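Local atomic coordinates of acetylxylan esterase / glucomannan deacetylase (PDB entry 2WAA), a protein that removes acetyl groups from acetylated xylan and glucomannan during the breakdown of plant cell wall polysaccharides. Residues S105-W108 with H109-T113. Numbering follows the deposited sequence. Where two conformers were deposited one is given.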
# COMPACT_ATOMS: atom_id res chain seq x y z
N SER A 105 -3.08 -5.72 6.22
CA SER A 105 -2.44 -6.90 5.63
C SER A 105 -1.97 -6.71 4.20
O SER A 105 -2.34 -5.74 3.56
CB SER A 105 -3.37 -8.11 5.76
OG SER A 105 -3.30 -8.53 7.12
N GLU A 106 -1.15 -7.64 3.70
CA GLU A 106 -0.82 -7.65 2.26
C GLU A 106 -1.31 -8.96 1.64
O GLU A 106 -1.82 -9.83 2.31
CB GLU A 106 0.69 -7.51 2.02
CG GLU A 106 1.52 -8.61 2.68
CD GLU A 106 3.01 -8.50 2.32
OE1 GLU A 106 3.34 -8.93 1.20
OE2 GLU A 106 3.82 -7.97 3.15
N ASN A 107 -1.16 -9.09 0.33
CA ASN A 107 -1.76 -10.21 -0.41
C ASN A 107 -1.50 -11.62 0.10
O ASN A 107 -2.43 -12.44 0.11
CB ASN A 107 -1.33 -10.13 -1.86
CG ASN A 107 -2.17 -9.14 -2.68
OD1 ASN A 107 -3.28 -9.47 -3.04
ND2 ASN A 107 -1.61 -7.95 -3.02
N TRP A 108 -0.27 -11.94 0.51
CA TRP A 108 -0.04 -13.31 0.93
C TRP A 108 -0.80 -13.64 2.21
O TRP A 108 -1.07 -14.83 2.47
CB TRP A 108 1.46 -13.70 1.00
CG TRP A 108 2.29 -13.11 2.14
CD1 TRP A 108 3.19 -12.08 2.03
CD2 TRP A 108 2.36 -13.55 3.49
NE1 TRP A 108 3.79 -11.84 3.24
CE2 TRP A 108 3.31 -12.74 4.15
CE3 TRP A 108 1.74 -14.57 4.21
CZ2 TRP A 108 3.63 -12.90 5.51
CZ3 TRP A 108 2.05 -14.73 5.58
CH2 TRP A 108 2.98 -13.87 6.21
N HIS A 109 -1.15 -12.63 3.01
CA HIS A 109 -1.98 -12.89 4.18
C HIS A 109 -3.36 -13.36 3.74
O HIS A 109 -3.97 -14.19 4.39
CB HIS A 109 -2.21 -11.62 5.00
CG HIS A 109 -0.95 -11.00 5.53
ND1 HIS A 109 -0.98 -9.92 6.38
CD2 HIS A 109 0.36 -11.31 5.35
CE1 HIS A 109 0.27 -9.58 6.70
NE2 HIS A 109 1.10 -10.41 6.09
N GLY A 110 -3.84 -12.81 2.64
CA GLY A 110 -5.14 -13.15 2.08
C GLY A 110 -5.72 -11.92 1.40
O GLY A 110 -5.06 -10.88 1.26
N GLN A 111 -6.96 -12.06 0.97
CA GLN A 111 -7.67 -10.91 0.44
C GLN A 111 -8.89 -10.69 1.32
O GLN A 111 -9.47 -11.65 1.88
CB GLN A 111 -8.08 -11.11 -1.02
CG GLN A 111 -6.93 -10.90 -1.99
CD GLN A 111 -6.06 -12.10 -2.06
OE1 GLN A 111 -6.57 -13.23 -1.95
NE2 GLN A 111 -4.73 -11.90 -2.26
N VAL A 112 -9.26 -9.42 1.48
CA VAL A 112 -10.41 -9.07 2.33
C VAL A 112 -11.53 -8.61 1.45
O VAL A 112 -11.28 -7.95 0.44
CB VAL A 112 -10.02 -7.93 3.26
CG1 VAL A 112 -11.28 -7.28 3.95
CG2 VAL A 112 -8.99 -8.41 4.32
N THR A 113 -12.78 -8.92 1.82
CA THR A 113 -13.93 -8.45 1.04
C THR A 113 -14.83 -7.65 1.99
O THR A 113 -15.12 -8.09 3.10
CB THR A 113 -14.71 -9.67 0.49
OG1 THR A 113 -13.87 -10.37 -0.44
CG2 THR A 113 -16.07 -9.21 -0.19
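His-109 packs against Ser-105, Glu-106 and Trp-108 in a local turn contact, within the loop that leads from strand 94-103 of the N-terminal beta domain into strand 112-119 and meets the catalytic domain. Two successive backbone bonds tighten the turn: His-109 N to Glu-106 O at 3.0 Å, then a weak one from Gly-110 N to Asn-107 O. Glycine suits the exit, since the backbone angles of Gly-110 would bring any side chain up against the carbonyl oxygen of His-109. The imidazole is met from three directions. Ser-105 OG lies at the edge, in the ring plane, 2.8 Å from His-109 ND1 in a hydrogen bond that either atom could donate. Over one face, Glu-106 CG makes a CH-pi contact, 4.1 Å from the ring centroid. The CD2 edge, in turn, points into the face of Trp-108 as a T-shaped stack with planes at 80°; chi1 of 72° sets the indole CG between the backbone N and carbonyl carbon and turns that face to the imidazole. Farther along the turn, Asn-107 OD1 accepts a bond from Gly-211 N and, in one of two modelled conformers of Gln-111 and so less certainly, offers a lone pair to Gln-111 NE2 (2.9 Å, 158°). Glu-106 extends past the histidine to bond Trp-161 NE1 through OE2 and Gly-185 N through OE1, its side chain reaching the neighbourhood of the probable nucleophile Ser-141. Bond and stack together would restrict rotation of the imidazole, while the two N-H groups, one to each oxygen, fix the position and orientation of the Glu-106 carboxylate.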